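Local structure of ribose 5-phosphate isomerase B (Anaplasma phagocytophilum, 4EM8) at residues Ser101-Asp106 with Met130-Leu135; Asn108-Gly113 with Gln123-Thr128. The protein probably interconverts ribose 5-phosphate and ribulose 5-phosphate as an isomerase of the LacAB/RpiB family. One frame throughout, in Å; residues are numbered along the deposited sequence.

Overall arrangement
Both contacts draw on helix 119-131 but use different parts of it and different chemistry. Interaction 2 is core: midway along the helix, apolar side chains pack onto strand 109-113, and all four touching residues are buried. Interaction 1 lies further out, about 12 Å away between centres and only partly buried. There the chain leaves the same helix and runs as an irregular segment over the end of helix 95-105, held by hydrogen bonds to carbonyl oxygens as well as by packing. Helix 95-105 leads directly into strand 109-113, so the two contacts share consecutive elements. Interaction 1 contains the predicted proton donor His104; interaction 2 packs the helix onto one face of the sheet.

Interaction 1. Residues Ser101-Asp106 with Met130-Leu135; sequences SREHND and MTTAFL
Thr132 O takes two N-H groups from Arg102: NH2 at 3.0 Å, with the oxygen 25° out of the guanidinium plane, and NE more weakly. Bends at chi2 and chi3 (-68° and -54°) fold the arginine back to this carbonyl, while NH1 makes a salt bridge to Asp106 OD1 at 2.8 Å and also bonds Ala107 O. All three guanidinium nitrogens are thus engaged, tying the exit from helix 119-131 to the last turn of helix 95-105. The packing is tight where Thr132 CG2 lies 3.5 Å from Glu103 CG and Thr132 CB packs beside Arg102 CB. Asp106 CB sits over one face of the Phe134 ring in a CH-pi contact, 3.8 Å from the centroid, with its carboxylate stacked nearly parallel to the ring. His104 O lies at the ring edge, in plane. Leu135 N makes a nearly straight bond to Glu103 O at 3.0 Å. Toward solvent, Leu135 and Ala133 are exposed, Ala133 points its methyl away, and Glu103 OE1 turns to a salt bridge with Lys99. Phe134 also touches His139 and Val143 of helix 138-146. The connection toward that last helix runs along the helix end bearing His104, predicted proton donor, and Asn105, predicted ribulose 5-phosphate ligand; His104 packs on Thr73 and Asn105 on Ile75 of the second subunit, consistent with the intersubunit active site of RpiB enzymes.

Interaction 2. Residues Asn108-Gly113 with Gln123-Thr128; sequences NVLCFG and QSVLYT
Tyr127 N donates to Gln123 O at 2.9 Å, closing the helical turn that brings Val125 and Leu126 to Leu110 and Phe112 of the neighbouring strand. This is a beta-alpha unit of a Rossmann-like alpha/beta fold: strand 109-113 belongs to a five-stranded parallel sheet, and helix 119-131 returns across it almost antiparallel, with an angle of 169° between the two segments and their axes 10.1 Å apart at closest approach. The side chains that meet are all apolar, and strand and helix share no hydrogen bond. Leu110 and Phe112, two residues apart on the strand, both direct their side chains at the helix. With CG anti to the backbone N (chi1 174°), Leu110 reaches out and divides its branches: CD2 comes to 3.6 Å from Leu126 CA, right against the helix backbone, and also meets Leu126 CD1 at 3.8 Å, whereas CD1 makes the longer approach to Val125 CG1. Phe112 approaches with the far end of its ring. Val125 CB lies at the ring edge in plane, and Val125 CG1 is 3.9 Å from Phe112 CE1. One face of the same ring is met by Leu110 CD1 from within the strand, so leucine and ring lie against each other and both reach the helix. Other elements complete this layer of the interior: Val68 of the adjacent strand 66-71 touches both Phe112 and Leu126, Leu25 of helix 19-31 meets Phe112, and Ala98 of helix 95-105 packs against Val125. The Phe112 side chain is also about 8 Å from that of Cys71, the predicted proton acceptor. At the very end of the ring, Phe112 CZ stands 4.1 Å from Leu126 N, which lies near the ring plane.

Interaction 1. Residues Ser101-Asp106 with Met130-Leu135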
ATOM      1  N   SER A 101     -10.838  -1.908   1.641  1.00 22.48           N
ATOM      2  CA  SER A 101      -9.741  -2.830   1.978  1.00 21.86           C
ATOM      3  C   SER A 101     -10.229  -4.042   2.796  1.00 22.26           C
ATOM      4  O   SER A 101      -9.724  -5.183   2.638  1.00 21.90           O
ATOM      5  CB  SER A 101      -8.599  -2.077   2.707  1.00 21.40           C
ATOM      6  OG  SER A 101      -8.876  -1.846   4.098  1.00 21.79           O
ATOM      7  N   ARG A 102     -11.157  -3.773   3.710  1.00 22.17           N
ATOM      8  CA  ARG A 102     -11.824  -4.801   4.488  1.00 23.52           C
ATOM      9  C   ARG A 102     -12.749  -5.659   3.600  1.00 24.45           C
ATOM     10  O   ARG A 102     -12.675  -6.902   3.585  1.00 24.09           O
ATOM     11  CB  ARG A 102     -12.628  -4.150   5.638  1.00 23.74           C
ATOM     12  CG  ARG A 102     -11.733  -3.529   6.727  1.00 24.01           C
ATOM     13  CD  ARG A 102     -10.938  -4.563   7.528  1.00 23.89           C
ATOM     14  NE  ARG A 102     -11.878  -5.551   8.057  1.00 24.28           N
ATOM     15  CZ  ARG A 102     -11.798  -6.867   7.912  1.00 25.12           C
ATOM     16  NH1 ARG A 102     -10.757  -7.450   7.323  1.00 24.17           N
ATOM     17  NH2 ARG A 102     -12.812  -7.620   8.369  1.00 26.57           N
ATOM     18  N   GLU A 103     -13.611  -4.992   2.849  1.00 25.65           N
ATOM     19  CA  GLU A 103     -14.605  -5.722   2.032  1.00 28.16           C
ATOM     20  C   GLU A 103     -13.979  -6.626   0.982  1.00 27.35           C
ATOM     21  O   GLU A 103     -14.397  -7.763   0.836  1.00 28.34           O
ATOM     22  CB  GLU A 103     -15.570  -4.748   1.366  1.00 29.81           C
ATOM     23  CG  GLU A 103     -16.552  -4.154   2.354  1.00 32.14           C
ATOM     24  CD  GLU A 103     -17.599  -3.296   1.680  1.00 35.00           C
ATOM     25  OE1 GLU A 103     -17.300  -2.690   0.633  1.00 37.11           O
ATOM     26  OE2 GLU A 103     -18.705  -3.198   2.229  1.00 38.23           O
ATOM     27  N   HIS A 104     -12.977  -6.122   0.265  1.00 26.49           N
ATOM     28  CA  HIS A 104     -12.380  -6.869  -0.843  1.00 26.86           C
ATOM     29  C   HIS A 104     -11.161  -7.630  -0.499  1.00 26.00           C
ATOM     30  O   HIS A 104     -10.926  -8.686  -1.077  1.00 27.91           O
ATOM     31  CB  HIS A 104     -11.978  -5.950  -1.991  1.00 27.77           C
ATOM     32  CG  HIS A 104     -13.098  -5.105  -2.528  1.00 29.26           C
ATOM     33  ND1 HIS A 104     -12.900  -4.197  -3.474  1.00 29.61           N
ATOM     34  CD2 HIS A 104     -14.468  -5.061  -2.215  1.00 31.71           C
ATOM     35  CE1 HIS A 104     -14.061  -3.575  -3.771  1.00 31.34           C
ATOM     36  NE2 HIS A 104     -15.026  -4.096  -2.996  1.00 31.98           N
ATOM     37  N   ASN A 105     -10.306  -7.082   0.363  1.00 24.78           N
ATOM     38  CA  ASN A 105      -9.020  -7.728   0.629  1.00 23.76           C
ATOM     39  C   ASN A 105      -8.871  -8.361   2.016  1.00 23.72           C
ATOM     40  O   ASN A 105      -7.787  -8.903   2.333  1.00 24.05           O
ATOM     41  CB  ASN A 105      -7.892  -6.737   0.346  1.00 22.90           C
ATOM     42  CG  ASN A 105      -8.112  -5.993  -0.945  1.00 23.32           C
ATOM     43  OD1 ASN A 105      -8.671  -4.898  -0.936  1.00 23.53           O
ATOM     44  ND2 ASN A 105      -7.700  -6.587  -2.070  1.00 22.77           N
ATOM     45  N   ASP A 106      -9.941  -8.322   2.810  1.00 23.72           N
ATOM     46  CA  ASP A 106      -9.920  -8.769   4.203  1.00 24.15           C
ATOM     47  C   ASP A 106      -8.724  -8.192   4.932  1.00 23.08           C
ATOM     48  O   ASP A 106      -7.965  -8.934   5.559  1.00 23.84           O
ATOM     49  CB  ASP A 106      -9.867 -10.293   4.289  1.00 24.73           C
ATOM     50  CG  ASP A 106     -10.321 -10.826   5.662  1.00 26.16           C
ATOM     51  OD1 ASP A 106     -10.964 -10.084   6.438  1.00 26.16           O
ATOM     52  OD2 ASP A 106     -10.030 -11.999   5.963  1.00 27.18           O
ATOM     53  N   MET A 130     -12.284  -1.315  11.622  1.00 25.28           N
ATOM     54  CA  MET A 130     -12.614  -2.287  12.658  1.00 26.53           C
ATOM     55  C   MET A 130     -14.036  -2.865  12.576  1.00 27.32           C
ATOM     56  O   MET A 130     -14.263  -3.943  13.106  1.00 28.13           O
ATOM     57  CB  MET A 130     -12.429  -1.670  14.061  1.00 28.30           C
ATOM     58  CG  MET A 130     -11.008  -1.205  14.399  1.00 28.40           C
ATOM     59  SD  MET A 130      -9.805  -2.545  14.544  1.00 31.33           S
ATOM     60  CE  MET A 130     -10.452  -3.401  15.983  1.00 32.30           C
ATOM     61  N   THR A 131     -14.970  -2.153  11.945  1.00 26.59           N
ATOM     62  CA  THR A 131     -16.365  -2.530  11.922  1.00 27.95           C
ATOM     63  C   THR A 131     -16.877  -2.977  10.532  1.00 28.11           C
ATOM     64  O   THR A 131     -18.081  -3.189  10.367  1.00 29.80           O
ATOM     65  CB  THR A 131     -17.259  -1.399  12.452  1.00 28.97           C
ATOM     66  OG1 THR A 131     -16.909  -0.167  11.815  1.00 28.95           O
ATOM     67  CG2 THR A 131     -17.090  -1.223  13.966  1.00 29.68           C
ATOM     68  N   THR A 132     -15.985  -3.118   9.557  1.00 26.75           N
ATOM     69  CA  THR A 132     -16.363  -3.593   8.205  1.00 26.53           C
ATOM     70  C   THR A 132     -16.003  -5.063   8.022  1.00 27.16           C
ATOM     71  O   THR A 132     -14.862  -5.483   8.179  1.00 26.95           O
ATOM     72  CB  THR A 132     -15.696  -2.759   7.096  1.00 25.94           C
ATOM     73  OG1 THR A 132     -15.954  -1.382   7.310  1.00 25.49           O
ATOM     74  CG2 THR A 132     -16.217  -3.136   5.682  1.00 25.26           C
ATOM     75  N   ALA A 133     -17.021  -5.853   7.707  1.00 28.52           N
ATOM     76  CA  ALA A 133     -16.879  -7.266   7.416  1.00 29.34           C
ATOM     77  C   ALA A 133     -16.293  -7.509   6.019  1.00 28.46           C
ATOM     78  O   ALA A 133     -16.537  -6.747   5.064  1.00 28.49           O
ATOM     79  CB  ALA A 133     -18.254  -7.954   7.542  1.00 30.93           C
ATOM     80  N   PHE A 134     -15.552  -8.601   5.905  1.00 28.45           N
ATOM     81  CA  PHE A 134     -15.046  -9.081   4.624  1.00 29.23           C
ATOM     82  C   PHE A 134     -16.253  -9.581   3.823  1.00 29.98           C
ATOM     83  O   PHE A 134     -17.107 -10.286   4.368  1.00 29.98           O
ATOM     84  CB  PHE A 134     -14.035 -10.218   4.887  1.00 29.39           C
ATOM     85  CG  PHE A 134     -13.488 -10.891   3.639  1.00 30.32           C
ATOM     86  CD1 PHE A 134     -13.065 -10.155   2.543  1.00 29.42           C
ATOM     87  CD2 PHE A 134     -13.362 -12.286   3.591  1.00 31.09           C
ATOM     88  CE1 PHE A 134     -12.555 -10.791   1.412  1.00 30.86           C
ATOM     89  CE2 PHE A 134     -12.844 -12.914   2.461  1.00 31.74           C
ATOM     90  CZ  PHE A 134     -12.451 -12.172   1.369  1.00 30.22           C
ATOM     91  N   LEU A 135     -16.323  -9.234   2.544  1.00 29.80           N
ATOM     92  CA  LEU A 135     -17.445  -9.679   1.718  1.00 31.15           C
ATOM     93  C   LEU A 135     -17.367 -11.153   1.252  1.00 31.60           C
ATOM     94  O   LEU A 135     -18.391 -11.725   0.880  1.00 31.53           O
ATOM     95  CB  LEU A 135     -17.668  -8.748   0.535  1.00 32.01           C
ATOM     96  CG  LEU A 135     -18.165  -7.328   0.865  1.00 33.11           C
ATOM     97  CD1 LEU A 135     -18.336  -6.495  -0.409  1.00 33.20           C
ATOM     98  CD2 LEU A 135     -19.465  -7.324   1.676  1.00 33.88           C
TER

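Interaction 2. Residues Asn108-Gly113 with Gln123-Thr128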
ATOM      1  N   ASN A 108      -5.994  -6.832   7.266  1.00 22.77           N
ATOM      2  CA  ASN A 108      -5.814  -7.060   8.697  1.00 21.95           C
ATOM      3  C   ASN A 108      -4.809  -6.093   9.363  1.00 21.08           C
ATOM      4  O   ASN A 108      -4.650  -6.122  10.585  1.00 21.53           O
ATOM      5  CB  ASN A 108      -5.507  -8.542   8.983  1.00 23.00           C
ATOM      6  CG  ASN A 108      -4.298  -9.057   8.247  1.00 23.63           C
ATOM      7  OD1 ASN A 108      -3.483  -8.283   7.707  1.00 23.48           O
ATOM      8  ND2 ASN A 108      -4.141 -10.400   8.240  1.00 24.71           N
ATOM      9  N   VAL A 109      -4.170  -5.232   8.566  1.00 20.27           N
ATOM     10  CA  VAL A 109      -3.271  -4.152   9.048  1.00 19.73           C
ATOM     11  C   VAL A 109      -3.609  -2.808   8.378  1.00 19.67           C
ATOM     12  O   VAL A 109      -3.595  -2.658   7.129  1.00 19.95           O
ATOM     13  CB  VAL A 109      -1.793  -4.503   8.804  1.00 19.46           C
ATOM     14  CG1 VAL A 109      -0.835  -3.329   9.101  1.00 18.49           C
ATOM     15  CG2 VAL A 109      -1.432  -5.760   9.605  1.00 19.95           C
ATOM     16  N   LEU A 110      -3.917  -1.829   9.220  1.00 19.75           N
ATOM     17  CA  LEU A 110      -4.213  -0.471   8.788  1.00 19.54           C
ATOM     18  C   LEU A 110      -2.966   0.410   8.951  1.00 19.53           C
ATOM     19  O   LEU A 110      -2.397   0.487  10.045  1.00 20.21           O
ATOM     20  CB  LEU A 110      -5.402   0.081   9.576  1.00 19.80           C
ATOM     21  CG  LEU A 110      -5.871   1.561   9.421  1.00 19.91           C
ATOM     22  CD1 LEU A 110      -6.098   1.947   7.963  1.00 20.24           C
ATOM     23  CD2 LEU A 110      -7.128   1.837  10.258  1.00 19.85           C
ATOM     24  N   CYS A 111      -2.523   1.051   7.868  1.00 19.16           N
ATOM     25  CA  CYS A 111      -1.408   1.993   7.935  1.00 19.42           C
ATOM     26  C   CYS A 111      -1.864   3.454   7.825  1.00 19.53           C
ATOM     27  O   CYS A 111      -2.705   3.745   7.011  1.00 19.92           O
ATOM     28  CB  CYS A 111      -0.423   1.687   6.807  1.00 19.00           C
ATOM     29  SG  CYS A 111       0.216  -0.010   6.894  1.00 19.93           S
ATOM     30  N   PHE A 112      -1.286   4.350   8.616  1.00 19.85           N
ATOM     31  CA  PHE A 112      -1.550   5.787   8.540  1.00 20.59           C
ATOM     32  C   PHE A 112      -0.262   6.573   8.313  1.00 20.83           C
ATOM     33  O   PHE A 112       0.802   6.134   8.717  1.00 21.13           O
ATOM     34  CB  PHE A 112      -2.108   6.316   9.865  1.00 20.99           C
ATOM     35  CG  PHE A 112      -3.487   5.881  10.152  1.00 21.34           C
ATOM     36  CD1 PHE A 112      -4.532   6.420   9.444  1.00 21.88           C
ATOM     37  CD2 PHE A 112      -3.755   4.995  11.197  1.00 21.83           C
ATOM     38  CE1 PHE A 112      -5.822   6.032   9.702  1.00 22.29           C
ATOM     39  CE2 PHE A 112      -5.045   4.618  11.475  1.00 21.50           C
ATOM     40  CZ  PHE A 112      -6.082   5.155  10.734  1.00 22.37           C
ATOM     41  N   GLY A 113      -0.423   7.757   7.729  1.00 21.50           N
ATOM     42  CA  GLY A 113       0.629   8.757   7.521  1.00 22.12           C
ATOM     43  C   GLY A 113       0.320   9.883   8.467  1.00 23.13           C
ATOM     44  O   GLY A 113      -0.512  10.765   8.160  1.00 24.34           O
ATOM     45  N   GLN A 123      -9.287   8.545  13.454  1.00 26.58           N
ATOM     46  CA  GLN A 123     -10.155   7.780  14.337  1.00 27.55           C
ATOM     47  C   GLN A 123     -11.389   7.221  13.573  1.00 27.92           C
ATOM     48  O   GLN A 123     -11.777   6.072  13.790  1.00 27.07           O
ATOM     49  CB  GLN A 123     -10.569   8.683  15.516  1.00 29.95           C
ATOM     50  CG  GLN A 123     -11.653   8.155  16.426  1.00 31.10           C
ATOM     51  CD  GLN A 123     -12.241   9.276  17.284  1.00 34.83           C
ATOM     52  OE1 GLN A 123     -11.517   9.951  18.016  1.00 35.35           O
ATOM     53  NE2 GLN A 123     -13.547   9.490  17.173  1.00 35.65           N
ATOM     54  N   SER A 124     -11.999   8.036  12.692  1.00 28.77           N
ATOM     55  CA  SER A 124     -13.096   7.547  11.824  1.00 29.13           C
ATOM     56  C   SER A 124     -12.628   6.416  10.919  1.00 26.59           C
ATOM     57  O   SER A 124     -13.340   5.411  10.772  1.00 26.13           O
ATOM     58  CB  SER A 124     -13.722   8.657  10.986  1.00 31.37           C
ATOM     59  OG  SER A 124     -14.066   9.739  11.823  1.00 35.69           O
ATOM     60  N   VAL A 125     -11.412   6.553  10.366  1.00 24.51           N
ATOM     61  CA  VAL A 125     -10.874   5.538   9.454  1.00 22.43           C
ATOM     62  C   VAL A 125     -10.663   4.198  10.144  1.00 21.82           C
ATOM     63  O   VAL A 125     -11.084   3.147   9.634  1.00 20.86           O
ATOM     64  CB  VAL A 125      -9.575   5.978   8.763  1.00 21.72           C
ATOM     65  CG1 VAL A 125      -9.016   4.844   7.892  1.00 20.25           C
ATOM     66  CG2 VAL A 125      -9.853   7.186   7.909  1.00 21.84           C
ATOM     67  N   LEU A 126     -10.039   4.268  11.320  1.00 21.33           N
ATOM     68  CA  LEU A 126      -9.874   3.147  12.198  1.00 21.89           C
ATOM     69  C   LEU A 126     -11.218   2.541  12.616  1.00 22.62           C
ATOM     70  O   LEU A 126     -11.332   1.343  12.615  1.00 22.49           O
ATOM     71  CB  LEU A 126      -9.086   3.562  13.439  1.00 22.03           C
ATOM     72  CG  LEU A 126      -8.849   2.450  14.482  1.00 22.48           C
ATOM     73  CD1 LEU A 126      -8.104   1.251  13.901  1.00 21.79           C
ATOM     74  CD2 LEU A 126      -8.088   3.059  15.661  1.00 23.12           C
ATOM     75  N   TYR A 127     -12.236   3.357  12.905  1.00 23.43           N
ATOM     76  CA  TYR A 127     -13.526   2.804  13.323  1.00 25.23           C
ATOM     77  C   TYR A 127     -14.131   1.967  12.179  1.00 25.38           C
ATOM     78  O   TYR A 127     -14.551   0.822  12.377  1.00 24.92           O
ATOM     79  CB  TYR A 127     -14.512   3.902  13.763  1.00 27.32           C
ATOM     80  CG  TYR A 127     -15.838   3.301  14.192  1.00 29.13           C
ATOM     81  CD1 TYR A 127     -15.926   2.606  15.388  1.00 30.39           C
ATOM     82  CD2 TYR A 127     -16.981   3.383  13.384  1.00 30.07           C
ATOM     83  CE1 TYR A 127     -17.116   2.026  15.804  1.00 32.51           C
ATOM     84  CE2 TYR A 127     -18.187   2.796  13.788  1.00 31.96           C
ATOM     85  CZ  TYR A 127     -18.241   2.117  14.997  1.00 32.85           C
ATOM     86  OH  TYR A 127     -19.387   1.536  15.463  1.00 36.66           O
ATOM     87  N   THR A 128     -14.125   2.555  10.982  1.00 25.62           N
ATOM     88  CA  THR A 128     -14.602   1.903   9.750  1.00 25.31           C
ATOM     89  C   THR A 128     -13.850   0.592   9.513  1.00 24.32           C
ATOM     90  O   THR A 128     -14.478  -0.467   9.354  1.00 24.44           O
ATOM     91  CB  THR A 128     -14.451   2.850   8.559  1.00 25.53           C
ATOM     92  OG1 THR A 128     -15.258   4.011   8.791  1.00 26.88           O
ATOM     93  CG2 THR A 128     -14.895   2.211   7.226  1.00 25.22           C
TER